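Local coordinates for protein 3-hydroxyacyl-CoA dehydrogenase type-2 (Mycobacterium avium, PDB 3PPI) that probably oxidises the hydroxyl group of 3-hydroxyacyl-CoA substrates with a nicotinamide cofactor, as a short-chain dehydrogenase of the Rossmann fold, at residues V108-V116 with T136-V147; N213-K221 with R271-T279. All coordinates share one frame; numbering follows the deposited sequence.

How the contacts relate
Both contacts use the same parallel sheet, but at different depths. Contact 1 lies about 8 Å from the centre of the chain. It sets the end of strand 103-109 and its following loop under helix 130-156. One end is buried and the loop end is partly open. Contact 2 lies about 13 Å from that centre, at the outer strand pair 210-217 and 269-272, and is almost wholly buried. Contact 1 relies mostly on side chains bonded to backbone carbonyls, plus apolar packing. Contact 2 is held by backbone strand bonds. The centres are about 17 Å apart and the contacts do not touch. Both meet the second subunit, and contact 2 also meets the third and fourth.

Contact 1 (V108-V116 with T136-V147)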
loop_
_atom_site.group_PDB
_atom_site.type_symbol
_atom_site.label_atom_id
_atom_site.label_comp_id
_atom_site.label_asym_id
_atom_site.label_seq_id
_atom_site.Cartn_x
_atom_site.Cartn_y
_atom_site.Cartn_z
ATOM N N VAL A 108 -1.414 -24.110 -6.342
ATOM C CA VAL A 108 -0.408 -23.077 -6.196
ATOM C C VAL A 108 0.057 -22.730 -7.609
ATOM O O VAL A 108 0.568 -23.585 -8.319
ATOM C CB VAL A 108 0.776 -23.546 -5.289
ATOM C CG1 VAL A 108 1.790 -22.440 -5.147
ATOM C CG2 VAL A 108 0.251 -24.019 -3.890
ATOM N N VAL A 109 -0.157 -21.483 -8.023
ATOM C CA VAL A 109 0.150 -21.033 -9.382
ATOM C C VAL A 109 1.549 -20.429 -9.351
ATOM O O VAL A 109 1.727 -19.270 -8.992
ATOM C CB VAL A 109 -0.900 -20.020 -9.872
ATOM C CG1 VAL A 109 -0.681 -19.670 -11.339
ATOM C CG2 VAL A 109 -2.298 -20.564 -9.658
ATOM N N ALA A 110 2.552 -21.226 -9.686
ATOM C CA ALA A 110 3.936 -20.850 -9.425
ATOM C C ALA A 110 4.825 -20.904 -10.655
ATOM O O ALA A 110 6.038 -20.958 -10.515
ATOM C CB ALA A 110 4.522 -21.744 -8.313
ATOM N N HIS A 111 4.243 -20.901 -11.851
ATOM C CA HIS A 111 5.053 -20.848 -13.063
ATOM C C HIS A 111 5.867 -19.547 -13.087
ATOM O O HIS A 111 5.340 -18.454 -12.834
ATOM C CB HIS A 111 4.223 -21.067 -14.345
ATOM C CG HIS A 111 3.079 -20.120 -14.528
ATOM N ND1 HIS A 111 1.857 -20.302 -13.916
ATOM C CD2 HIS A 111 2.953 -19.007 -15.293
ATOM C CE1 HIS A 111 1.038 -19.327 -14.271
ATOM N NE2 HIS A 111 1.684 -18.518 -15.094
ATOM N N GLY A 112 7.168 -19.692 -13.360
ATOM C CA GLY A 112 8.150 -18.621 -13.167
ATOM C C GLY A 112 8.874 -18.191 -14.435
ATOM O O GLY A 112 8.362 -18.332 -15.550
ATOM N N GLY A 113 10.087 -17.672 -14.241
ATOM C CA GLY A 113 10.883 -17.089 -15.312
ATOM C C GLY A 113 10.868 -15.571 -15.269
ATOM O O GLY A 113 10.282 -14.962 -14.360
ATOM N N PHE A 114 11.519 -14.973 -16.273
ATOM C CA PHE A 114 11.598 -13.519 -16.435
ATOM C C PHE A 114 10.583 -13.035 -17.487
ATOM O O PHE A 114 10.202 -13.785 -18.410
ATOM C CB PHE A 114 12.998 -13.095 -16.937
ATOM C CG PHE A 114 14.147 -13.470 -16.016
ATOM C CD1 PHE A 114 14.101 -13.191 -14.645
ATOM C CD2 PHE A 114 15.302 -14.062 -16.537
ATOM C CE1 PHE A 114 15.181 -13.527 -13.805
ATOM C CE2 PHE A 114 16.385 -14.392 -15.699
ATOM C CZ PHE A 114 16.315 -14.118 -14.337
ATOM N N GLY A 115 10.184 -11.772 -17.354
ATOM C CA GLY A 115 9.502 -11.054 -18.428
ATOM C C GLY A 115 10.506 -10.620 -19.497
ATOM O O GLY A 115 11.711 -10.880 -19.373
ATOM N N VAL A 116 10.010 -9.977 -20.556
ATOM C CA VAL A 116 10.887 -9.429 -21.604
ATOM C C VAL A 116 11.665 -8.235 -21.016
ATOM O O VAL A 116 11.062 -7.361 -20.354
ATOM C CB VAL A 116 10.067 -8.993 -22.855
ATOM C CG1 VAL A 116 8.960 -7.996 -22.459
ATOM C CG2 VAL A 116 10.969 -8.363 -23.925
ATOM N N THR A 136 4.353 -11.294 -21.907
ATOM C CA THR A 136 4.558 -11.306 -20.470
ATOM C C THR A 136 3.240 -11.257 -19.712
ATOM O O THR A 136 3.018 -12.041 -18.769
ATOM C CB THR A 136 5.480 -10.148 -20.050
ATOM O OG1 THR A 136 6.727 -10.311 -20.736
ATOM C CG2 THR A 136 5.699 -10.125 -18.528
ATOM N N ILE A 137 2.359 -10.352 -20.123
ATOM C CA ILE A 137 1.010 -10.305 -19.567
ATOM C C ILE A 137 0.297 -11.657 -19.782
ATOM O O ILE A 137 -0.354 -12.160 -18.865
ATOM C CB ILE A 137 0.141 -9.190 -20.211
ATOM C CG1 ILE A 137 0.723 -7.782 -19.977
ATOM C CG2 ILE A 137 -1.323 -9.267 -19.725
ATOM C CD1 ILE A 137 1.232 -7.484 -18.599
ATOM N N ASP A 138 0.396 -12.218 -20.990
ATOM C CA ASP A 138 -0.258 -13.498 -21.301
ATOM C C ASP A 138 0.178 -14.637 -20.361
ATOM O O ASP A 138 -0.659 -15.354 -19.839
ATOM C CB ASP A 138 0.002 -13.948 -22.740
ATOM C CG ASP A 138 -0.777 -13.140 -23.786
ATOM O OD1 ASP A 138 -1.790 -12.474 -23.477
ATOM O OD2 ASP A 138 -0.351 -13.176 -24.954
ATOM N N LEU A 139 1.479 -14.771 -20.131
ATOM C CA LEU A 139 2.007 -15.867 -19.330
ATOM C C LEU A 139 1.688 -15.686 -17.837
ATOM O O LEU A 139 1.181 -16.611 -17.194
ATOM C CB LEU A 139 3.528 -15.986 -19.516
ATOM C CG LEU A 139 4.232 -17.116 -18.749
ATOM C CD1 LEU A 139 3.600 -18.465 -19.121
ATOM C CD2 LEU A 139 5.741 -17.142 -19.025
ATOM N N TYR A 140 1.983 -14.499 -17.292
ATOM C CA TYR A 140 1.954 -14.282 -15.841
ATOM C C TYR A 140 0.610 -13.831 -15.285
ATOM O O TYR A 140 0.266 -14.175 -14.138
ATOM C CB TYR A 140 3.067 -13.312 -15.404
ATOM C CG TYR A 140 4.419 -13.877 -15.678
ATOM C CD1 TYR A 140 4.887 -14.964 -14.953
ATOM C CD2 TYR A 140 5.216 -13.378 -16.714
ATOM C CE1 TYR A 140 6.131 -15.535 -15.238
ATOM C CE2 TYR A 140 6.446 -13.928 -16.992
ATOM C CZ TYR A 140 6.903 -15.007 -16.245
ATOM O OH TYR A 140 8.113 -15.597 -16.529
ATOM N N LEU A 141 -0.137 -13.048 -16.073
ATOM C CA LEU A 141 -1.451 -12.569 -15.646
ATOM C C LEU A 141 -2.562 -13.442 -16.251
ATOM O O LEU A 141 -3.293 -14.106 -15.509
ATOM C CB LEU A 141 -1.638 -11.091 -15.991
ATOM C CG LEU A 141 -2.956 -10.442 -15.574
ATOM C CD1 LEU A 141 -3.302 -10.760 -14.092
ATOM C CD2 LEU A 141 -2.885 -8.936 -15.819
ATOM N N ASN A 142 -2.704 -13.456 -17.577
ATOM C CA ASN A 142 -3.758 -14.284 -18.208
ATOM C C ASN A 142 -3.620 -15.763 -17.816
ATOM O O ASN A 142 -4.607 -16.414 -17.494
ATOM C CB ASN A 142 -3.807 -14.147 -19.752
ATOM C CG ASN A 142 -4.180 -12.742 -20.213
ATOM O OD1 ASN A 142 -4.455 -11.894 -19.413
ATOM N ND2 ASN A 142 -4.163 -12.501 -21.512
ATOM N N GLY A 143 -2.395 -16.283 -17.820
ATOM C CA GLY A 143 -2.156 -17.666 -17.415
ATOM C C GLY A 143 -2.612 -17.950 -15.987
ATOM O O GLY A 143 -3.239 -18.976 -15.711
ATOM N N THR A 144 -2.328 -17.029 -15.085
ATOM C CA THR A 144 -2.783 -17.159 -13.696
ATOM C C THR A 144 -4.300 -17.173 -13.627
ATOM O O THR A 144 -4.877 -18.027 -12.935
ATOM C CB THR A 144 -2.215 -16.051 -12.806
ATOM O OG1 THR A 144 -0.799 -16.233 -12.722
ATOM C CG2 THR A 144 -2.826 -16.084 -11.373
ATOM N N TYR A 145 -4.949 -16.259 -14.344
ATOM C CA TYR A 145 -6.411 -16.181 -14.302
ATOM C C TYR A 145 -7.038 -17.444 -14.878
ATOM O O TYR A 145 -8.024 -17.947 -14.337
ATOM C CB TYR A 145 -6.936 -14.950 -15.014
ATOM C CG TYR A 145 -8.388 -14.647 -14.708
ATOM C CD1 TYR A 145 -8.746 -14.074 -13.500
ATOM C CD2 TYR A 145 -9.396 -14.982 -15.597
ATOM C CE1 TYR A 145 -10.074 -13.798 -13.194
ATOM C CE2 TYR A 145 -10.739 -14.711 -15.308
ATOM C CZ TYR A 145 -11.066 -14.112 -14.110
ATOM O OH TYR A 145 -12.371 -13.820 -13.797
ATOM N N ASN A 146 -6.438 -17.984 -15.939
ATOM C CA ASN A 146 -6.957 -19.189 -16.590
ATOM C C ASN A 146 -6.878 -20.403 -15.660
ATOM O O ASN A 146 -7.835 -21.164 -15.553
ATOM C CB ASN A 146 -6.214 -19.487 -17.900
ATOM C CG ASN A 146 -6.915 -20.545 -18.752
ATOM O OD1 ASN A 146 -8.111 -20.414 -19.081
ATOM N ND2 ASN A 146 -6.171 -21.593 -19.135
ATOM N N VAL A 147 -5.745 -20.572 -14.990
ATOM C CA VAL A 147 -5.597 -21.657 -14.022
ATOM C C VAL A 147 -6.616 -21.456 -12.885
ATOM O O VAL A 147 -7.340 -22.384 -12.520
ATOM C CB VAL A 147 -4.152 -21.742 -13.475
ATOM C CG1 VAL A 147 -4.044 -22.779 -12.355
ATOM C CG2 VAL A 147 -3.183 -22.076 -14.610
HETATM O O HOH W 1 0.514 -16.438 -10.233
#
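Val109 and His111 pack against Leu139, Thr144 and Val147 where a central strand of the Rossmann fold ends beneath a flanking helix. The tight part is the strand end. Val109 CG2 meets Val147 CG1 at 3.9 Å, the two side chains running antiparallel where they meet. Val109 CG1 lies anti to the backbone N (chi1 -173°), which sets it against Thr144 OG1. Thr144 OG1 donates to Tyr140 O, one turn back in the helix, at 2.7 Å. It also accepts from a water that makes a weak bond to Val109 O.

His111 carries the middle of the contact. Its CG stands between the backbone N and the carbonyl carbon (chi1 56°), which brings the ring down to the helix. His111 NE2 donates to Leu139 O at 2.9 Å, with the oxygen at the ring edge and near its plane. His111 ND1 is hydrogen-bonded to Ser36 OG, so the imidazole is fixed at both nitrogens. His111 CD2 rests 3.9 Å from Leu139 CD1. The helix widens here, and Ile137 O accepts from both Leu141 N and Asn142 N.

The loop side is looser. Gly112, Gly113 and Phe114 are exposed and curve around the phenol end of Tyr140. Gly113 C lies 3.0 Å from Tyr140 OH where the loop bends. At the far end Val116 N makes a weak bond of 3.3 Å to Thr136 OG1, which itself bonds to Gly132 O. Tyr140 OH donates to Gly112 O at 2.9 Å, coming from above the carbonyl plane, 60° out of it.

Contact 2 (N213-K221 with R271-T279); sequences NTIAPGTMK and RLDGAQRFT
Leu272 is joined to 213-221 by two backbone bonds. Leu272 N donates to Ala216 O at 3.0 Å, and Gly218 N donates to Leu272 O at 2.9 Å. The bridges Ala216 with Arg271 and Pro217 with Leu272 are parallel. Two CA-H...O contacts, Arg271 CA to Ala216 O and Pro217 CA to Leu272 O, fill in between them.

Side chains pack beside the two bonds. Ile215 runs alongside Leu272 in the same direction, with Ile215 CG2 4.0 Å from Leu272 CB. The bent chain of Met220 brings its CE to 4.2 Å from Leu272 CD2. Gly218 CA lies 3.6 Å from Asp273 CB. Thr219 OG1 sits at the edge of the Phe278 ring, 3.7 Å from Phe278 CE1 and near the ring plane. Separately, a water bridges the segments, accepting from Thr219 N and donating to Asp273 O.

This is the last strand pair of the Rossmann-type sheet, with 269-272 its outermost strand within the chain. Beyond it the chain makes a type I' turn from Asp273 to Gln276, closed by Gln276 N to Asp273 O.

Arg271, Asp273 and Arg277 form a salt-bridge network beside the turn. Asp273 CG stands between its backbone N and carbonyl carbon (chi1 64°), and OD2 faces Arg271. Arg271 grips Asp273 OD2 side-on with two nitrogens, NE and NH2, with NE at 2.8 Å from OD2. Arg277 NH1 lies 3.6 Å from Asp273 OD2. The Arg277 guanidinium lies over one face of the Arg271 guanidinium, and its NH1 donates to Gln276 O. Arg271 NH1 forms a salt bridge with Glu179, which also accepts from Phe278 N. Arg277 NH2 bonds to Gly267 O of the third subunit, and Phe278 O accepts from Arg203 of the second subunit.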
loop_
_atom_site.group_PDB
_atom_site.type_symbol
_atom_site.label_atom_id
_atom_site.label_comp_id
_atom_site.label_asym_id
_atom_site.label_seq_id
_atom_site.Cartn_x
_atom_site.Cartn_y
_atom_site.Cartn_z
ATOM N N ASN A 213 -5.088 -16.287 -1.750
ATOM C CA ASN A 213 -3.977 -15.464 -1.297
ATOM C C ASN A 213 -2.838 -15.572 -2.309
ATOM O O ASN A 213 -2.853 -16.432 -3.194
ATOM C CB ASN A 213 -3.490 -15.885 0.078
ATOM C CG ASN A 213 -4.552 -15.738 1.151
ATOM O OD1 ASN A 213 -4.863 -14.629 1.575
ATOM N ND2 ASN A 213 -5.122 -16.860 1.583
ATOM N N THR A 214 -1.878 -14.671 -2.166
ATOM C CA THR A 214 -0.786 -14.529 -3.091
ATOM C C THR A 214 0.515 -14.329 -2.336
ATOM O O THR A 214 0.548 -13.643 -1.305
ATOM C CB THR A 214 -1.056 -13.297 -3.976
ATOM O OG1 THR A 214 -2.198 -13.579 -4.793
ATOM C CG2 THR A 214 0.160 -12.913 -4.856
ATOM N N ILE A 215 1.586 -14.918 -2.859
ATOM C CA ILE A 215 2.927 -14.682 -2.352
ATOM C C ILE A 215 3.600 -13.776 -3.360
ATOM O O ILE A 215 3.556 -14.039 -4.579
ATOM C CB ILE A 215 3.738 -15.988 -2.220
ATOM C CG1 ILE A 215 3.061 -16.951 -1.226
ATOM C CG2 ILE A 215 5.187 -15.687 -1.802
ATOM C CD1 ILE A 215 3.699 -18.359 -1.183
ATOM N N ALA A 216 4.212 -12.704 -2.862
ATOM C CA ALA A 216 5.051 -11.815 -3.681
ATOM C C ALA A 216 6.506 -12.040 -3.298
ATOM O O ALA A 216 6.989 -11.456 -2.330
ATOM C CB ALA A 216 4.662 -10.347 -3.471
ATOM N N PRO A 217 7.210 -12.902 -4.036
ATOM C CA PRO A 217 8.597 -13.131 -3.663
ATOM C C PRO A 217 9.515 -11.966 -4.006
ATOM O O PRO A 217 9.236 -11.192 -4.929
ATOM C CB PRO A 217 9.006 -14.352 -4.493
ATOM C CG PRO A 217 7.752 -14.934 -5.027
ATOM C CD PRO A 217 6.758 -13.821 -5.104
ATOM N N GLY A 218 10.590 -11.841 -3.237
ATOM C CA GLY A 218 11.704 -10.989 -3.591
ATOM C C GLY A 218 12.583 -11.757 -4.572
ATOM O O GLY A 218 12.072 -12.359 -5.511
ATOM N N THR A 219 13.891 -11.724 -4.366
ATOM C CA THR A 219 14.850 -12.423 -5.230
ATOM C C THR A 219 15.094 -13.818 -4.674
ATOM O O THR A 219 15.613 -13.965 -3.562
ATOM C CB THR A 219 16.175 -11.642 -5.343
ATOM O OG1 THR A 219 15.874 -10.261 -5.595
ATOM C CG2 THR A 219 17.052 -12.199 -6.490
ATOM N N MET A 220 14.727 -14.828 -5.466
ATOM C CA MET A 220 14.718 -16.220 -5.027
ATOM C C MET A 220 15.738 -17.051 -5.796
ATOM O O MET A 220 16.020 -16.779 -6.976
ATOM C CB MET A 220 13.327 -16.822 -5.240
ATOM C CG MET A 220 12.160 -16.066 -4.619
ATOM S SD MET A 220 12.325 -15.701 -2.849
ATOM C CE MET A 220 11.818 -17.273 -2.128
ATOM N N LYS A 221 16.277 -18.063 -5.123
ATOM C CA LYS A 221 17.286 -18.948 -5.699
ATOM C C LYS A 221 16.635 -20.020 -6.549
ATOM O O LYS A 221 16.323 -21.105 -6.056
ATOM C CB LYS A 221 18.117 -19.603 -4.592
ATOM C CG LYS A 221 19.287 -20.482 -5.070
ATOM C CD LYS A 221 20.026 -21.055 -3.837
ATOM C CE LYS A 221 20.761 -22.355 -4.131
ATOM N NZ LYS A 221 21.904 -22.148 -5.048
ATOM N N ARG A 271 4.434 -10.613 1.211
ATOM C CA ARG A 271 5.800 -10.365 0.737
ATOM C C ARG A 271 6.756 -11.355 1.381
ATOM O O ARG A 271 6.764 -11.501 2.606
ATOM C CB ARG A 271 6.259 -8.934 1.065
ATOM C CG ARG A 271 5.433 -7.807 0.438
ATOM C CD ARG A 271 6.020 -6.419 0.752
ATOM N NE ARG A 271 7.359 -6.274 0.166
ATOM C CZ ARG A 271 7.742 -5.358 -0.720
ATOM N NH1 ARG A 271 6.933 -4.391 -1.119
ATOM N NH2 ARG A 271 8.993 -5.380 -1.181
ATOM N N LEU A 272 7.561 -12.022 0.561
ATOM C CA LEU A 272 8.528 -13.031 1.041
ATOM C C LEU A 272 9.884 -12.672 0.432
ATOM O O LEU A 272 10.207 -13.104 -0.674
ATOM C CB LEU A 272 8.083 -14.424 0.609
ATOM C CG LEU A 272 8.867 -15.612 1.145
ATOM C CD1 LEU A 272 8.667 -15.709 2.650
ATOM C CD2 LEU A 272 8.464 -16.921 0.427
ATOM N N ASP A 273 10.627 -11.808 1.117
ATOM C CA ASP A 273 11.679 -11.031 0.464
ATOM C C ASP A 273 12.878 -10.571 1.322
ATOM O O ASP A 273 13.687 -9.761 0.856
ATOM C CB ASP A 273 11.036 -9.812 -0.215
ATOM C CG ASP A 273 10.380 -8.833 0.776
ATOM O OD1 ASP A 273 10.597 -8.902 2.019
ATOM O OD2 ASP A 273 9.639 -7.956 0.285
ATOM N N GLY A 274 13.027 -11.091 2.542
ATOM C CA GLY A 274 14.170 -10.704 3.386
ATOM C C GLY A 274 14.212 -9.215 3.715
ATOM O O GLY A 274 15.263 -8.680 4.012
ATOM N N ALA A 275 13.045 -8.579 3.690
ATOM C CA ALA A 275 12.852 -7.112 3.829
ATOM C C ALA A 275 13.415 -6.277 2.654
ATOM O O ALA A 275 13.558 -5.057 2.771
ATOM C CB ALA A 275 13.362 -6.595 5.169
ATOM N N GLN A 276 13.678 -6.923 1.510
ATOM C CA GLN A 276 14.125 -6.197 0.325
ATOM C C GLN A 276 13.043 -5.244 -0.220
ATOM O O GLN A 276 11.863 -5.569 -0.238
ATOM C CB GLN A 276 14.557 -7.153 -0.791
ATOM C CG GLN A 276 15.252 -6.412 -1.909
ATOM C CD GLN A 276 15.723 -7.262 -3.067
ATOM O OE1 GLN A 276 15.391 -8.456 -3.215
ATOM N NE2 GLN A 276 16.491 -6.625 -3.930
ATOM N N ARG A 277 13.477 -4.065 -0.660
ATOM C CA ARG A 277 12.653 -3.212 -1.504
ATOM C C ARG A 277 13.477 -2.961 -2.787
ATOM O O ARG A 277 14.628 -2.517 -2.684
ATOM C CB ARG A 277 12.311 -1.893 -0.793
ATOM C CG ARG A 277 11.554 -2.039 0.537
ATOM C CD ARG A 277 10.158 -2.523 0.304
ATOM N NE ARG A 277 9.301 -2.670 1.488
ATOM C CZ ARG A 277 9.209 -3.771 2.226
ATOM N NH1 ARG A 277 9.996 -4.813 1.986
ATOM N NH2 ARG A 277 8.362 -3.815 3.246
ATOM N N PHE A 278 12.919 -3.275 -3.961
ATOM C CA PHE A 278 13.682 -3.147 -5.222
ATOM C C PHE A 278 14.013 -1.687 -5.480
ATOM O O PHE A 278 13.132 -0.808 -5.418
ATOM C CB PHE A 278 12.916 -3.655 -6.453
ATOM C CG PHE A 278 12.810 -5.164 -6.585
ATOM C CD1 PHE A 278 13.626 -6.036 -5.875
ATOM C CD2 PHE A 278 11.913 -5.703 -7.515
ATOM C CE1 PHE A 278 13.523 -7.423 -6.063
ATOM C CE2 PHE A 278 11.800 -7.084 -7.705
ATOM C CZ PHE A 278 12.610 -7.948 -6.980
ATOM N N THR A 279 15.282 -1.439 -5.784
ATOM C CA THR A 279 15.741 -0.151 -6.298
ATOM C C THR A 279 15.434 -0.068 -7.819
ATOM O O THR A 279 15.029 -1.055 -8.435
ATOM C CB THR A 279 17.244 0.008 -6.043
ATOM O OG1 THR A 279 17.938 -1.092 -6.640
ATOM C CG2 THR A 279 17.537 0.041 -4.524
HETATM O O HOH W 2 14.549 -10.771 -1.581
#